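Local coordinates for secreted protein (Streptomyces lividans TK24, PDB 5LXZ) that probably acts as a secreted copper-radical oxidase of the galactose oxidase-like AA5 family, with a kelch beta-propeller and a bound copper ion, at residues A[250-255]-A[299-304]; A[303-308]-A[576-581]; A[359-364]-A[555-560]; A[519-524]-A[570-575]. The protein carries 1 engineered substitution. All blocks are in the same frame, centred on the assembly; numbering follows the deposited sequence.

Contact 1: A[250-255]-A[299-304]; sequences TLTTLG and PALFLM. With EDO (1,2-ethanediol), chain P; EDO (1,2-ethanediol), chain N.
The leading strands of two successive kelch blades lie next to each other here, with T250 and T252 reaching across to P299 and L301. No backbone hydrogen bond joins them: strands 250-253 and 301-303 run almost parallel, 8° apart, with axes 6.8 Å from each other, and threonine hydroxyls span the gap. T250 OG1 donates to P299 O at 2.8 Å, tilted moderately out of the carbonyl plane, while the threonine and proline side chains lie antiparallel to one another. A valine here would keep much the same bulk but would probably leave P299 O without its hydroxyl partner across the gap. At T252 the hydroxyl sits opposite the backbone N (chi1 -163°), which swings OG1 over L301 O, 2.7 Å away and above the carbonyl plane; CG2 of the same residue rests on L301 CB at 3.9 Å. In a propeller each such strand heads its own four-stranded antiparallel sheet, so T250 and T252 pair through their backbones with V262 and L260 of strand 259-262 instead. The T250 side chain is about 12 Å from a bound copper ion. Farther along, a water donates to T252 OG1 and T253 O, and accepts a weak bond from L303 N. L303 ends the contact, its CD2 lying 3.7 Å from L254 C and its CD1 an equal 3.7 Å from G255 N.

Contact 2: A[303-308]-A[576-581]; sequences LMQNGK and KNLVQS. With EDO (1,2-ethanediol), chain N.
L303 opens a tight hairpin turn between strands 301-303 and 309-311 of a kelch blade, and a loop of the C-terminal early-set domain, residues 576-581, packs against that turn. The L303 branch CD2 meets Q580 NE2 at 3.6 Å and also touches N577 O, the leucine and glutamine side chains overlapping head to tail. A water donates to L303 O and N577 O and so links the two backbones, and R555 reaches the same pair of carbonyls, weakly in the case of N577 O. M304 begins a type I turn that ends at G307, and its carbonyl O packs on N577 CB at 3.3 Å. Q305 follows, and its carbonyl takes the main polar bond: N577 ND2 donates to Q305 O at 2.9 Å, nearly straight at 168°. The acceptor lies in the N577 amide plane, yet the donor stands well above the Q305 carbonyl plane, 63° out of it. N577 reaches this spot with CG beside its backbone N (chi1 -64°). The Q305 side chain, extended, runs alongside L578 in the same direction, its NE2 held by Q361 O. At N306 a second water bridges weakly between the backbone O and N577 ND2. G307, with a positive phi, brings its N to 3.2 Å from N577 ND2, where two donors face each other without bonding; G307 N donates instead to M304 O. K308 N then donates to N306 OD1 at 3.1 Å, an Asx turn with the donor above the amide carbonyl plane.

Contact 3: A[359-364]-A[555-560]; sequences PAQDEK and RSIALD. With EDO (1,2-ethanediol), chain K.
Q361 grips A558 with both ends of its amide, while A360 bonds to S556, and these are the tight points of the contact. A558 N donates to Q361 OE1 at 3.0 Å and Q361 NE2 donates to A558 O at 2.9 Å; each donor lies in the plane of its acceptor carbonyl, on a lone pair. A bend at chi2 (93°) turns the amide back onto the strand, and the two bonds together fix its rotation. With an alanine here, the N and O of A558 would probably both lose these mates, and the short 3-10 segment would be held to the strand at fewer points. Beside the amide, A360 N donates to S556 O at 2.7 Å, and A360 CB packs on I557 CG1 at 4.1 Å. Toward P359, which follows a cis peptide bond, the contact is looser and nearer solvent: P359 and A558, both partly exposed, meet CB to CB at 4.0 Å, and P359 CA adds a CA-H...O contact to S556 O. I557 and L559 bond to strand 535-541, so the glutamine uses the opposite flank of strand 556-564. A loop of the propeller is thereby docked on a sheet of the early-set domain, a pairing of domains found in galactose oxidase-like proteins.

Contact 4: A[519-524]-A[570-575]; sequences IARGGS and VTVPSG
V572 is held to the 520-523 turn by two backbone bonds: its N donates to G523 O at 2.9 Å and its O accepts from G522 N at 2.8 Å. The turn is of type II, A520 to G523, with G522 at its positive-phi position. Of side-chain polar contacts, S524 OG and T571 OG1 share a hydrogen bond of 2.7 Å across an antiparallel non-hydrogen-bonded pair. Weaker CA-H...O contacts flank it, such as S524 CA to V570 O at 3.1 Å. The apolar part is I519: its CG2 presses on V572 CG2 at 3.5 Å, tighter than usual, and its CD1 meets V570 CG2 with the two side chains roughly at right angles. R521 packs through its aliphatic chain, CD lying 3.5 Å from G575 C and CB beside P573 O, a buried oxygen with no hydrogen-bond partner in the model. A bend at chi3 (-65°) lets NH1 reach V579 O and S581 OG. The turn carries the chain from strand 517-518, beside 599-603, to strand 524-528, beside 567-571, a crossing from one edge strand to the other consistent with the immunoglobulin-like sandwich of early-set domains.

Contact 1 is the buried one, inside the propeller; contacts 2 and 3 lie at the junction of propeller and early-set domain, and contact 4, farthest from the centre of the chain, has several exposed residues and lies wholly within the early-set domain. Their chemistry follows: threonine hydroxyls bridge separate blades in contact 1, amide side chains reach backbone atoms across the domain boundary in contacts 2 and 3, and contact 4 joins two main-chain bonds to a hydroxyl pair and apolar packing. L303 serves contacts 1 and 2. R555 and R521 each reach into the 576-581 loop and so join contacts 3 and 4 to contact 2. Contacts 3 and 4 share a sheet through strands 556-564 and 567-571.

Contact 1: A[250-255]-A[299-304]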
loop_
_atom_site.group_PDB
_atom_site.type_symbol
_atom_site.label_atom_id
_atom_site.label_comp_id
_atom_site.label_asym_id
_atom_site.label_seq_id
_atom_site.Cartn_x
_atom_site.Cartn_y
_atom_site.Cartn_z
ATOM N N THR A 250 0.034 7.725 0.577
ATOM C CA THR A 250 -1.062 7.105 1.323
ATOM C C THR A 250 -2.178 8.092 1.487
ATOM O O THR A 250 -1.931 9.243 1.836
ATOM C CB THR A 250 -0.581 6.614 2.690
ATOM O OG1 THR A 250 0.167 5.414 2.454
ATOM C CG2 THR A 250 -1.707 6.269 3.640
ATOM N N LEU A 251 -3.406 7.611 1.249
ATOM C CA LEU A 251 -4.626 8.334 1.591
ATOM C C LEU A 251 -5.288 7.615 2.738
ATOM O O LEU A 251 -5.503 6.400 2.640
ATOM C CB LEU A 251 -5.561 8.343 0.394
ATOM C CG LEU A 251 -5.409 9.521 -0.576
ATOM C CD1 LEU A 251 -4.055 9.717 -1.123
ATOM C CD2 LEU A 251 -6.445 9.335 -1.701
ATOM N N THR A 252 -5.587 8.299 3.810
ATOM C CA THR A 252 -6.166 7.650 4.986
ATOM C C THR A 252 -7.212 8.549 5.633
ATOM O O THR A 252 -7.055 9.755 5.688
ATOM C CB THR A 252 -5.032 7.217 5.959
ATOM O OG1 THR A 252 -5.544 6.263 6.893
ATOM C CG2 THR A 252 -4.385 8.342 6.655
ATOM N N THR A 253 -8.297 7.949 6.087
ATOM C CA THR A 253 -9.405 8.729 6.676
ATOM C C THR A 253 -9.116 9.182 8.082
ATOM O O THR A 253 -8.634 8.391 8.909
ATOM C CB THR A 253 -10.625 7.833 6.716
ATOM O OG1 THR A 253 -10.909 7.391 5.372
ATOM C CG2 THR A 253 -11.820 8.554 7.313
ATOM N N LEU A 254 -9.398 10.444 8.346
ATOM C CA LEU A 254 -9.243 11.021 9.676
ATOM C C LEU A 254 -10.562 10.930 10.477
ATOM O O LEU A 254 -11.595 10.510 9.978
ATOM C CB LEU A 254 -8.782 12.475 9.548
ATOM C CG LEU A 254 -7.439 12.681 8.842
ATOM C CD1 LEU A 254 -7.152 14.179 8.725
ATOM C CD2 LEU A 254 -6.298 12.015 9.593
ATOM N N GLY A 255 -10.502 11.324 11.737
ATOM C CA GLY A 255 -11.688 11.224 12.585
ATOM C C GLY A 255 -12.838 12.107 12.138
ATOM O O GLY A 255 -13.993 11.746 12.400
ATOM N N PRO A 299 3.217 5.036 3.407
ATOM C CA PRO A 299 3.291 4.764 4.839
ATOM C C PRO A 299 2.017 4.128 5.320
ATOM O O PRO A 299 0.935 4.542 4.968
ATOM C CB PRO A 299 3.505 6.128 5.480
ATOM C CG PRO A 299 2.848 7.060 4.475
ATOM C CD PRO A 299 3.090 6.483 3.118
ATOM N N ALA A 300 2.113 3.086 6.135
ATOM C CA ALA A 300 0.927 2.427 6.652
ATOM C C ALA A 300 0.351 3.210 7.817
ATOM O O ALA A 300 0.846 3.102 8.933
ATOM C CB ALA A 300 1.264 1.008 7.062
ATOM N N LEU A 301 -0.683 4.004 7.535
ATOM C CA LEU A 301 -1.239 4.979 8.472
ATOM C C LEU A 301 -2.698 4.623 8.761
ATOM O O LEU A 301 -3.531 4.684 7.859
ATOM C CB LEU A 301 -1.187 6.376 7.879
ATOM C CG LEU A 301 0.201 6.893 7.523
ATOM C CD1 LEU A 301 0.091 8.258 6.841
ATOM C CD2 LEU A 301 1.088 7.021 8.748
ATOM N N PHE A 302 -2.992 4.345 10.016
ATOM C CA PHE A 302 -4.333 3.877 10.406
ATOM C C PHE A 302 -4.938 4.811 11.438
ATOM O O PHE A 302 -4.270 5.204 12.395
ATOM C CB PHE A 302 -4.233 2.499 11.036
ATOM C CG PHE A 302 -3.896 1.393 10.053
ATOM C CD1 PHE A 302 -2.608 1.155 9.667
ATOM C CD2 PHE A 302 -4.891 0.606 9.518
ATOM C CE1 PHE A 302 -2.324 0.155 8.749
ATOM C CE2 PHE A 302 -4.615 -0.399 8.633
ATOM C CZ PHE A 302 -3.328 -0.602 8.224
ATOM N N LEU A 303 -6.244 5.052 11.323
ATOM C CA LEU A 303 -6.932 5.839 12.331
ATOM C C LEU A 303 -7.186 5.025 13.584
ATOM O O LEU A 303 -7.843 3.968 13.545
ATOM C CB LEU A 303 -8.258 6.347 11.764
ATOM C CG LEU A 303 -9.071 7.254 12.677
ATOM C CD1 LEU A 303 -8.373 8.576 12.935
ATOM C CD2 LEU A 303 -10.402 7.509 11.959
ATOM N N MET A 304 -6.777 5.588 14.724
ATOM C CA MET A 304 -6.943 5.003 16.039
ATOM C C MET A 304 -8.234 5.531 16.699
ATOM O O MET A 304 -8.773 6.582 16.318
ATOM C CB MET A 304 -5.764 5.387 16.915
ATOM C CG MET A 304 -4.429 4.948 16.345
ATOM S SD MET A 304 -3.012 5.733 17.174
ATOM C CE MET A 304 -3.372 5.522 18.932
HETATM C C1 EDO P . -2.429 3.419 -0.379
HETATM O O1 EDO P . -3.418 3.282 -1.413
HETATM C C2 EDO P . -3.088 3.877 0.873
HETATM O O2 EDO P . -3.966 4.914 0.422
HETATM C C1 EDO N . -8.349 13.642 13.879
HETATM O O1 EDO N . -8.320 12.338 13.261
HETATM C C2 EDO N . -8.771 14.751 12.924
HETATM O O2 EDO N . -10.033 14.470 12.347
HETATM O O HOH W 1 -7.748 5.838 8.393
#

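Contact 2: A[303-308]-A[576-581]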
loop_
_atom_site.group_PDB
_atom_site.type_symbol
_atom_site.label_atom_id
_atom_site.label_comp_id
_atom_site.label_asym_id
_atom_site.label_seq_id
_atom_site.Cartn_x
_atom_site.Cartn_y
_atom_site.Cartn_z
ATOM N N LEU A 303 -6.244 5.052 11.323
ATOM C CA LEU A 303 -6.932 5.839 12.331
ATOM C C LEU A 303 -7.186 5.025 13.584
ATOM O O LEU A 303 -7.843 3.968 13.545
ATOM C CB LEU A 303 -8.258 6.347 11.764
ATOM C CG LEU A 303 -9.071 7.254 12.677
ATOM C CD1 LEU A 303 -8.373 8.576 12.935
ATOM C CD2 LEU A 303 -10.402 7.509 11.959
ATOM N N MET A 304 -6.777 5.588 14.724
ATOM C CA MET A 304 -6.943 5.003 16.039
ATOM C C MET A 304 -8.234 5.531 16.699
ATOM O O MET A 304 -8.773 6.582 16.318
ATOM C CB MET A 304 -5.764 5.387 16.915
ATOM C CG MET A 304 -4.429 4.948 16.345
ATOM S SD MET A 304 -3.012 5.733 17.174
ATOM C CE MET A 304 -3.372 5.522 18.932
ATOM N N GLN A 305 -8.658 4.852 17.738
ATOM C CA GLN A 305 -9.904 5.255 18.420
ATOM C C GLN A 305 -9.843 6.593 19.080
ATOM O O GLN A 305 -10.893 7.208 19.270
ATOM C CB GLN A 305 -10.302 4.186 19.428
ATOM C CG GLN A 305 -10.895 3.014 18.701
ATOM C CD GLN A 305 -11.181 1.854 19.616
ATOM O OE1 GLN A 305 -11.686 2.021 20.724
ATOM N NE2 GLN A 305 -10.816 0.677 19.186
ATOM N N ASN A 306 -8.639 7.073 19.430
ATOM C CA ASN A 306 -8.505 8.430 19.956
ATOM C C ASN A 306 -8.350 9.524 18.892
ATOM O O ASN A 306 -8.068 10.662 19.214
ATOM C CB ASN A 306 -7.385 8.476 20.993
ATOM C CG ASN A 306 -6.011 8.265 20.394
ATOM O OD1 ASN A 306 -5.853 8.090 19.173
ATOM N ND2 ASN A 306 -5.012 8.226 21.259
ATOM N N GLY A 307 -8.445 9.150 17.616
ATOM C CA GLY A 307 -8.345 10.097 16.524
ATOM C C GLY A 307 -6.961 10.378 15.993
ATOM O O GLY A 307 -6.804 11.077 15.025
ATOM N N LYS A 308 -5.964 9.860 16.689
ATOM C CA LYS A 308 -4.600 9.925 16.212
ATOM C C LYS A 308 -4.392 8.860 15.160
ATOM O O LYS A 308 -5.213 7.996 14.957
ATOM C CB LYS A 308 -3.600 9.814 17.381
ATOM C CG LYS A 308 -3.862 10.895 18.446
ATOM C CD LYS A 308 -2.781 10.900 19.518
ATOM C CE LYS A 308 -3.201 11.876 20.642
ATOM N NZ LYS A 308 -2.279 11.896 21.810
ATOM N N LYS A 576 -16.915 7.288 15.552
ATOM C CA LYS A 576 -16.504 7.476 14.176
ATOM C C LYS A 576 -15.025 7.170 13.931
ATOM O O LYS A 576 -14.636 6.936 12.804
ATOM C CB LYS A 576 -16.836 8.928 13.789
ATOM C CG LYS A 576 -16.685 9.298 12.333
ATOM C CD LYS A 576 -17.231 10.732 12.080
ATOM C CE LYS A 576 -16.826 11.275 10.739
ATOM N NZ LYS A 576 -17.508 10.588 9.636
ATOM N N ASN A 577 -14.227 7.174 14.976
ATOM C CA ASN A 577 -12.834 6.768 14.815
ATOM C C ASN A 577 -12.697 5.265 14.681
ATOM O O ASN A 577 -11.651 4.810 14.240
ATOM C CB ASN A 577 -11.967 7.242 15.957
ATOM C CG ASN A 577 -11.868 8.754 16.068
ATOM O OD1 ASN A 577 -12.073 9.456 15.090
ATOM N ND2 ASN A 577 -11.585 9.252 17.263
ATOM N N LEU A 578 -13.659 4.492 15.156
ATOM C CA LEU A 578 -13.690 3.071 15.047
ATOM C C LEU A 578 -14.477 2.649 13.808
ATOM O O LEU A 578 -13.984 1.912 12.950
ATOM C CB LEU A 578 -14.338 2.476 16.317
ATOM C CG LEU A 578 -14.580 0.961 16.313
ATOM C CD1 LEU A 578 -13.270 0.175 16.158
ATOM C CD2 LEU A 578 -15.394 0.555 17.530
ATOM N N VAL A 579 -15.748 3.027 13.765
ATOM C CA VAL A 579 -16.647 2.701 12.681
ATOM C C VAL A 579 -16.669 3.912 11.764
ATOM O O VAL A 579 -17.513 4.782 11.884
ATOM C CB VAL A 579 -18.060 2.356 13.160
ATOM C CG1 VAL A 579 -18.840 1.800 12.010
ATOM C CG2 VAL A 579 -18.017 1.359 14.317
ATOM N N GLN A 580 -15.674 4.010 10.889
ATOM C CA GLN A 580 -15.603 5.116 9.912
ATOM C C GLN A 580 -16.897 5.069 9.069
ATOM O O GLN A 580 -17.374 3.979 8.727
ATOM C CB GLN A 580 -14.343 4.937 9.045
ATOM C CG GLN A 580 -13.063 5.032 9.880
ATOM C CD GLN A 580 -11.816 4.493 9.171
ATOM O OE1 GLN A 580 -11.839 3.431 8.550
ATOM N NE2 GLN A 580 -10.726 5.248 9.239
ATOM N N SER A 581 -17.402 6.237 8.696
ATOM C CA SER A 581 -18.559 6.254 7.820
ATOM C C SER A 581 -18.204 5.644 6.460
ATOM O O SER A 581 -17.081 5.759 5.955
ATOM C CB SER A 581 -18.985 7.666 7.624
ATOM O OG SER A 581 -19.352 8.235 8.855
HETATM C C1 EDO N . -8.349 13.642 13.879
HETATM O O1 EDO N . -8.320 12.338 13.261
HETATM C C2 EDO N . -8.771 14.751 12.924
HETATM O O2 EDO N . -10.033 14.470 12.347
HETATM O O HOH W 2 -9.837 2.911 15.065
HETATM O O HOH W 1 -7.748 5.838 8.393
HETATM O O HOH W 3 -11.112 11.501 19.661
#

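Contact 3: A[359-364]-A[555-560]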
loop_
_atom_site.group_PDB
_atom_site.type_symbol
_atom_site.label_atom_id
_atom_site.label_comp_id
_atom_site.label_asym_id
_atom_site.label_seq_id
_atom_site.Cartn_x
_atom_site.Cartn_y
_atom_site.Cartn_z
ATOM N N PRO A 359 -10.897 -8.290 16.501
ATOM C CA PRO A 359 -11.743 -7.158 16.174
ATOM C C PRO A 359 -11.015 -5.845 16.348
ATOM O O PRO A 359 -10.185 -5.698 17.246
ATOM C CB PRO A 359 -12.874 -7.272 17.195
ATOM C CG PRO A 359 -12.201 -7.847 18.402
ATOM C CD PRO A 359 -11.129 -8.779 17.885
ATOM N N ALA A 360 -11.382 -4.864 15.524
ATOM C CA ALA A 360 -10.758 -3.559 15.531
ATOM C C ALA A 360 -10.855 -2.828 16.851
ATOM O O ALA A 360 -10.018 -2.001 17.164
ATOM C CB ALA A 360 -11.326 -2.699 14.428
ATOM N N GLN A 361 -11.867 -3.163 17.642
ATOM C CA GLN A 361 -11.961 -2.604 18.979
ATOM C C GLN A 361 -10.677 -2.749 19.798
ATOM O O GLN A 361 -10.397 -1.893 20.640
ATOM C CB GLN A 361 -13.097 -3.281 19.764
ATOM C CG GLN A 361 -14.458 -2.758 19.370
ATOM C CD GLN A 361 -15.169 -3.553 18.276
ATOM O OE1 GLN A 361 -14.560 -4.250 17.450
ATOM N NE2 GLN A 361 -16.509 -3.489 18.303
ATOM N N ASP A 362 -9.956 -3.851 19.597
ATOM C CA ASP A 362 -8.798 -4.141 20.455
ATOM C C ASP A 362 -7.583 -3.283 20.146
ATOM O O ASP A 362 -6.666 -3.223 20.959
ATOM C CB ASP A 362 -8.465 -5.615 20.372
ATOM C CG ASP A 362 -9.562 -6.507 20.959
ATOM O OD1 ASP A 362 -10.542 -6.022 21.581
ATOM O OD2 ASP A 362 -9.443 -7.718 20.748
ATOM N N GLU A 363 -7.541 -2.626 18.980
ATOM C CA GLU A 363 -6.419 -1.731 18.605
ATOM C C GLU A 363 -5.091 -2.447 18.635
ATOM O O GLU A 363 -4.077 -1.867 19.022
ATOM C CB GLU A 363 -6.390 -0.456 19.461
ATOM C CG GLU A 363 -7.719 0.270 19.498
ATOM C CD GLU A 363 -7.588 1.732 19.909
ATOM O OE1 GLU A 363 -7.123 2.580 19.072
ATOM O OE2 GLU A 363 -7.993 2.026 21.087
ATOM N N LYS A 364 -5.106 -3.704 18.179
ATOM C CA LYS A 364 -3.884 -4.456 18.008
ATOM C C LYS A 364 -3.495 -4.507 16.538
ATOM O O LYS A 364 -4.294 -4.913 15.691
ATOM C CB LYS A 364 -4.033 -5.870 18.550
ATOM C CG LYS A 364 -4.174 -5.932 20.058
ATOM C CD LYS A 364 -4.198 -7.375 20.538
ATOM C CE LYS A 364 -4.466 -7.478 22.023
ATOM N NZ LYS A 364 -4.160 -8.868 22.474
ATOM N N ARG A 555 -10.746 -3.408 8.016
ATOM C CA ARG A 555 -10.833 -3.521 9.470
ATOM C C ARG A 555 -12.106 -4.295 9.707
ATOM O O ARG A 555 -13.052 -4.193 8.893
ATOM C CB ARG A 555 -10.885 -2.151 10.177
ATOM C CG ARG A 555 -11.895 -1.155 9.608
ATOM C CD ARG A 555 -11.969 0.127 10.412
ATOM N NE ARG A 555 -10.653 0.801 10.468
ATOM C CZ ARG A 555 -10.274 1.646 11.417
ATOM N NH1 ARG A 555 -11.091 1.946 12.405
ATOM N NH2 ARG A 555 -9.060 2.200 11.382
ATOM N N SER A 556 -12.126 -5.060 10.776
ATOM C CA SER A 556 -13.304 -5.858 11.105
ATOM C C SER A 556 -13.763 -5.496 12.496
ATOM O O SER A 556 -13.017 -5.619 13.453
ATOM C CB SER A 556 -12.915 -7.306 11.063
ATOM O OG SER A 556 -14.035 -8.098 11.478
ATOM N N ILE A 557 -14.990 -5.035 12.605
ATOM C CA ILE A 557 -15.548 -4.470 13.826
ATOM C C ILE A 557 -16.560 -5.451 14.388
ATOM O O ILE A 557 -17.461 -5.889 13.689
ATOM C CB ILE A 557 -16.214 -3.135 13.509
ATOM C CG1 ILE A 557 -15.145 -2.165 12.958
ATOM C CG2 ILE A 557 -16.913 -2.564 14.742
ATOM C CD1 ILE A 557 -15.720 -1.137 12.037
ATOM N N ALA A 558 -16.400 -5.817 15.658
ATOM C CA ALA A 558 -17.433 -6.695 16.268
ATOM C C ALA A 558 -18.726 -5.977 16.543
ATOM O O ALA A 558 -18.691 -4.868 17.053
ATOM C CB ALA A 558 -16.884 -7.233 17.580
ATOM N N LEU A 559 -19.853 -6.623 16.263
ATOM C CA LEU A 559 -21.172 -6.067 16.592
ATOM C C LEU A 559 -21.858 -6.914 17.648
ATOM O O LEU A 559 -21.867 -8.122 17.564
ATOM C CB LEU A 559 -22.092 -6.033 15.394
ATOM C CG LEU A 559 -21.663 -5.406 14.085
ATOM C CD1 LEU A 559 -22.827 -5.066 13.170
ATOM C CD2 LEU A 559 -20.800 -4.204 14.278
ATOM N N ASP A 560 -22.461 -6.231 18.608
ATOM C CA ASP A 560 -23.354 -6.907 19.541
ATOM C C ASP A 560 -24.597 -7.328 18.755
ATOM O O ASP A 560 -24.990 -6.702 17.785
ATOM C CB ASP A 560 -23.740 -5.967 20.686
ATOM C CG ASP A 560 -22.613 -5.733 21.663
ATOM O OD1 ASP A 560 -21.653 -6.509 21.700
ATOM O OD2 ASP A 560 -22.724 -4.761 22.433
HETATM C C1 EDO K . -18.745 -10.147 19.562
HETATM O O1 EDO K . -17.700 -10.987 19.068
HETATM C C2 EDO K . -20.128 -10.478 18.976
HETATM O O2 EDO K . -20.225 -10.293 17.536
#

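Contact 4: A[519-524]-A[570-575]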
loop_
_atom_site.group_PDB
_atom_site.type_symbol
_atom_site.label_atom_id
_atom_site.label_comp_id
_atom_site.label_asym_id
_atom_site.label_seq_id
_atom_site.Cartn_x
_atom_site.Cartn_y
_atom_site.Cartn_z
ATOM N N ILE A 519 -27.336 1.550 8.770
ATOM C CA ILE A 519 -27.406 1.488 10.229
ATOM C C ILE A 519 -26.377 2.456 10.781
ATOM O O ILE A 519 -25.186 2.350 10.464
ATOM C CB ILE A 519 -27.140 0.080 10.811
ATOM C CG1 ILE A 519 -28.027 -0.981 10.102
ATOM C CG2 ILE A 519 -27.361 0.069 12.336
ATOM C CD1 ILE A 519 -27.660 -2.409 10.468
ATOM N N ALA A 520 -26.843 3.378 11.588
ATOM C CA ALA A 520 -25.981 4.396 12.202
ATOM C C ALA A 520 -25.225 3.821 13.368
ATOM O O ALA A 520 -25.654 2.881 14.011
ATOM C CB ALA A 520 -26.786 5.546 12.694
ATOM N N ARG A 521 -24.062 4.410 13.620
ATOM C CA ARG A 521 -23.336 4.139 14.841
ATOM C C ARG A 521 -24.263 4.318 16.028
ATOM O O ARG A 521 -24.999 5.277 16.116
ATOM C CB ARG A 521 -22.167 5.082 14.984
ATOM C CG ARG A 521 -20.981 4.764 14.073
ATOM C CD ARG A 521 -19.816 5.696 14.335
ATOM N NE ARG A 521 -20.153 7.052 13.994
ATOM C CZ ARG A 521 -20.135 7.591 12.779
ATOM N NH1 ARG A 521 -19.517 7.010 11.767
ATOM N NH2 ARG A 521 -20.644 8.801 12.608
ATOM N N GLY A 522 -24.204 3.339 16.913
ATOM C CA GLY A 522 -25.061 3.293 18.099
ATOM C C GLY A 522 -26.481 2.875 17.837
ATOM O O GLY A 522 -27.263 2.807 18.775
ATOM N N GLY A 523 -26.797 2.557 16.581
ATOM C CA GLY A 523 -28.119 2.145 16.147
ATOM C C GLY A 523 -28.147 0.676 15.844
ATOM O O GLY A 523 -27.098 -0.000 15.801
ATOM N N SER A 524 -29.363 0.195 15.596
ATOM C CA SER A 524 -29.581 -1.216 15.366
ATOM C C SER A 524 -30.321 -1.467 14.083
ATOM O O SER A 524 -30.995 -0.608 13.582
ATOM C CB SER A 524 -30.384 -1.814 16.545
ATOM O OG SER A 524 -29.667 -1.705 17.761
ATOM N N VAL A 570 -28.743 -6.490 15.163
ATOM C CA VAL A 570 -27.336 -6.141 15.407
ATOM C C VAL A 570 -27.255 -4.681 15.790
ATOM O O VAL A 570 -28.088 -3.894 15.371
ATOM C CB VAL A 570 -26.468 -6.418 14.161
ATOM C CG1 VAL A 570 -26.643 -7.845 13.699
ATOM C CG2 VAL A 570 -26.790 -5.485 13.012
ATOM N N THR A 571 -26.226 -4.325 16.547
ATOM C CA THR A 571 -26.039 -2.930 16.960
ATOM C C THR A 571 -24.621 -2.516 16.580
ATOM O O THR A 571 -23.676 -3.180 16.909
ATOM C CB THR A 571 -26.287 -2.760 18.476
ATOM O OG1 THR A 571 -27.627 -3.225 18.778
ATOM C CG2 THR A 571 -26.185 -1.320 18.915
ATOM N N VAL A 572 -24.525 -1.397 15.883
ATOM C CA VAL A 572 -23.246 -0.877 15.448
ATOM C C VAL A 572 -22.612 -0.140 16.619
ATOM O O VAL A 572 -23.252 0.693 17.251
ATOM C CB VAL A 572 -23.441 0.064 14.239
ATOM C CG1 VAL A 572 -22.112 0.665 13.796
ATOM C CG2 VAL A 572 -24.033 -0.696 13.059
ATOM N N PRO A 573 -21.318 -0.371 16.864
ATOM C CA PRO A 573 -20.657 0.341 17.938
ATOM C C PRO A 573 -20.624 1.856 17.725
ATOM O O PRO A 573 -20.714 2.338 16.604
ATOM C CB PRO A 573 -19.213 -0.161 17.852
ATOM C CG PRO A 573 -19.318 -1.482 17.284
ATOM C CD PRO A 573 -20.501 -1.484 16.368
ATOM N N SER A 574 -20.492 2.577 18.824
ATOM C CA SER A 574 -20.246 3.993 18.807
ATOM C C SER A 574 -18.801 4.307 18.411
ATOM O O SER A 574 -17.889 3.562 18.720
ATOM C CB SER A 574 -20.479 4.602 20.167
ATOM O OG SER A 574 -21.868 4.481 20.519
ATOM N N GLY A 575 -18.626 5.485 17.828
ATOM C CA GLY A 575 -17.322 6.103 17.646
ATOM C C GLY A 575 -16.914 6.118 16.176
ATOM O O GLY A 575 -16.652 5.072 15.607
#